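Local coordinates for DltD domain-containing protein (Beauveria bassiana, PDB 7D78) that probably acts as an alpha/beta-hydrolase thioesterase that closes polyketide chains into medium-ring lactones, at residues R43-D48 with T82-P87. Sequence-based numbering, arbitrary orientation. Where two conformers were deposited one is given.
Sequences RFYAVD and TYIYDP
Tyr45 and Thr82 meet on the face of the sheet that turns to helix 68-77: Thr82 O lies near the plane of the tyrosine ring at its edge, 3.7 Å from Tyr45 CD1. The tyrosine CG stands beside its own backbone N, anti to the carbonyl carbon (chi1 -66°), which sends the ring alongside the extended Arg43 chain. Within strand 39-45, Arg43 NH1 donates a hydrogen bond to Tyr45 OH (3.0 Å), which lies at the edge of the guanidinium and close to its plane. In the conformer given, Ile84 CD1 comes 4.0 Å from Tyr45 CE1. A leucine in place of Tyr45 would probably leave the Arg43 guanidinium without this oxygen and freer to swing, with a gap beside Ile84.

On the reverse face, Phe44 and Tyr83 cross at about a right angle. Tyr83 CB approaches the edge of the Phe44 ring, 4.1 Å from CD1, while Tyr83 OH is hydrogen-bonded to Val30 O and its ring packs on helix 103-118.

The short strand segments 43-45 and 82-86 run antiparallel, their directions 168° apart. Arg43 with Ile84 and Tyr45 with Thr82 are hydrogen-bonded pairs; the bond from Tyr45 N to Thr82 O (2.7 Å) is almost straight at 178°. Four backbone hydrogen bonds thus hold the antiparallel junction where the parallel part of the alpha/beta-hydrolase sheet begins, with apolar packing on one face and a mixed surface on the other.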
loop_
_atom_site.group_PDB
_atom_site.type_symbol
_atom_site.label_atom_id
_atom_site.label_comp_id
_atom_site.label_asym_id
_atom_site.label_seq_id
_atom_site.Cartn_x
_atom_site.Cartn_y
_atom_site.Cartn_z
ATOM N N ARG A 43 -19.927 15.619 -8.290
ATOM C CA ARG A 43 -20.974 16.626 -8.138
ATOM C C ARG A 43 -20.639 17.509 -6.945
ATOM O O ARG A 43 -20.393 16.997 -5.852
ATOM C CB ARG A 43 -22.341 15.995 -7.895
ATOM C CG ARG A 43 -22.823 15.009 -8.934
ATOM C CD ARG A 43 -24.177 14.498 -8.493
ATOM N NE ARG A 43 -24.879 13.782 -9.554
ATOM C CZ ARG A 43 -26.155 13.428 -9.486
ATOM N NH1 ARG A 43 -26.875 13.734 -8.413
ATOM N NH2 ARG A 43 -26.711 12.774 -10.496
ATOM N N PHE A 44 -20.643 18.821 -7.155
ATOM C CA PHE A 44 -20.403 19.786 -6.089
ATOM C C PHE A 44 -21.701 20.528 -5.808
ATOM O O PHE A 44 -22.236 21.206 -6.692
ATOM C CB PHE A 44 -19.295 20.764 -6.467
ATOM C CG PHE A 44 -18.931 21.716 -5.368
ATOM C CD1 PHE A 44 -18.298 21.257 -4.222
ATOM C CD2 PHE A 44 -19.232 23.066 -5.474
ATOM C CE1 PHE A 44 -17.953 22.124 -3.203
ATOM C CE2 PHE A 44 -18.891 23.949 -4.459
ATOM C CZ PHE A 44 -18.250 23.477 -3.316
ATOM N N TYR A 45 -22.211 20.368 -4.597
ATOM C CA TYR A 45 -23.431 21.026 -4.133
ATOM C C TYR A 45 -23.002 22.246 -3.319
ATOM O O TYR A 45 -22.630 22.119 -2.151
ATOM C CB TYR A 45 -24.268 20.057 -3.302
ATOM C CG TYR A 45 -24.849 18.869 -4.058
ATOM C CD1 TYR A 45 -24.049 17.787 -4.429
ATOM C CD2 TYR A 45 -26.208 18.816 -4.371
ATOM C CE1 TYR A 45 -24.585 16.682 -5.101
ATOM C CE2 TYR A 45 -26.756 17.721 -5.047
ATOM C CZ TYR A 45 -25.937 16.657 -5.407
ATOM O OH TYR A 45 -26.471 15.574 -6.073
ATOM N N ALA A 46 -23.034 23.426 -3.942
ATOM C CA ALA A 46 -22.505 24.648 -3.345
ATOM C C ALA A 46 -23.527 25.293 -2.413
ATOM O O ALA A 46 -24.735 25.100 -2.549
ATOM C CB ALA A 46 -22.113 25.652 -4.430
ATOM N N VAL A 47 -23.028 26.072 -1.459
ATOM C CA VAL A 47 -23.883 26.917 -0.638
ATOM C C VAL A 47 -23.550 28.366 -0.952
ATOM O O VAL A 47 -22.483 28.687 -1.486
ATOM C CB VAL A 47 -23.737 26.637 0.872
ATOM C CG1 VAL A 47 -24.051 25.175 1.167
ATOM C CG2 VAL A 47 -22.340 27.019 1.355
ATOM N N ASP A 48 -24.496 29.250 -0.640
ATOM C CA ASP A 48 -24.273 30.673 -0.844
ATOM C C ASP A 48 -23.245 31.181 0.156
ATOM O O ASP A 48 -23.139 30.680 1.276
ATOM C CB ASP A 48 -25.579 31.456 -0.693
ATOM C CG ASP A 48 -26.642 31.023 -1.688
ATOM O OD1 ASP A 48 -26.327 30.914 -2.896
ATOM O OD2 ASP A 48 -27.795 30.793 -1.261
ATOM N N THR A 82 -21.047 20.270 -0.435
ATOM C CA THR A 82 -20.879 18.823 -0.461
ATOM C C THR A 82 -20.352 18.390 -1.823
ATOM O O THR A 82 -20.890 18.791 -2.858
ATOM C CB THR A 82 -22.196 18.097 -0.140
ATOM O OG1 THR A 82 -22.709 18.569 1.112
ATOM C CG2 THR A 82 -21.946 16.608 -0.018
ATOM N N TYR A 83 -19.296 17.579 -1.816
ATOM C CA TYR A 83 -18.702 17.020 -3.028
ATOM C C TYR A 83 -18.824 15.505 -2.968
ATOM O O TYR A 83 -18.251 14.874 -2.074
ATOM C CB TYR A 83 -17.230 17.429 -3.145
ATOM C CG TYR A 83 -16.527 17.035 -4.440
ATOM C CD1 TYR A 83 -17.051 17.399 -5.668
ATOM C CD2 TYR A 83 -15.309 16.344 -4.422
ATOM C CE1 TYR A 83 -16.407 17.077 -6.854
ATOM C CE2 TYR A 83 -14.643 16.022 -5.608
ATOM C CZ TYR A 83 -15.207 16.389 -6.827
ATOM O OH TYR A 83 -14.581 16.083 -8.026
ATOM N N ILE A 84 -19.605 14.926 -3.878
ATOM C CA ILE A 84 -19.607 13.484 -4.113
ATOM C C ILE A 84 -18.842 13.236 -5.402
ATOM O O ILE A 84 -19.064 13.929 -6.402
ATOM C CB ILE A 84 -21.034 12.912 -4.217
ATOM C CG1 ILE A 84 -22.031 13.685 -3.356
ATOM C CG2 ILE A 84 -21.056 11.436 -3.837
ATOM C CD1 ILE A 84 -23.447 13.209 -3.584
ATOM N N TYR A 85 -17.947 12.254 -5.395
ATOM C CA TYR A 85 -17.093 12.028 -6.553
ATOM C C TYR A 85 -16.967 10.537 -6.837
ATOM O O TYR A 85 -17.166 9.691 -5.958
ATOM C CB TYR A 85 -15.688 12.658 -6.353
ATOM C CG TYR A 85 -14.858 11.925 -5.308
ATOM C CD1 TYR A 85 -15.007 12.208 -3.956
ATOM C CD2 TYR A 85 -13.961 10.923 -5.678
ATOM C CE1 TYR A 85 -14.273 11.518 -2.987
ATOM C CE2 TYR A 85 -13.231 10.223 -4.727
ATOM C CZ TYR A 85 -13.391 10.525 -3.388
ATOM O OH TYR A 85 -12.658 9.840 -2.462
ATOM N N ASP A 86 -16.662 10.233 -8.100
ATOM C CA ASP A 86 -16.293 8.882 -8.509
ATOM C C ASP A 86 -14.807 8.683 -8.267
ATOM O O ASP A 86 -13.994 9.421 -8.842
ATOM C CB ASP A 86 -16.608 8.649 -9.985
ATOM C CG ASP A 86 -18.110 8.542 -10.261
ATOM O OD1 ASP A 86 -18.855 8.107 -9.363
ATOM O OD2 ASP A 86 -18.535 8.858 -11.394
ATOM N N PRO A 87 -14.399 7.723 -7.442
ATOM C CA PRO A 87 -12.963 7.522 -7.219
ATOM C C PRO A 87 -12.251 7.096 -8.498
ATOM O O PRO A 87 -12.857 6.754 -9.515
ATOM C CB PRO A 87 -12.911 6.415 -6.151
ATOM C CG PRO A 87 -14.286 6.456 -5.487
ATOM C CD PRO A 87 -15.219 6.808 -6.627
#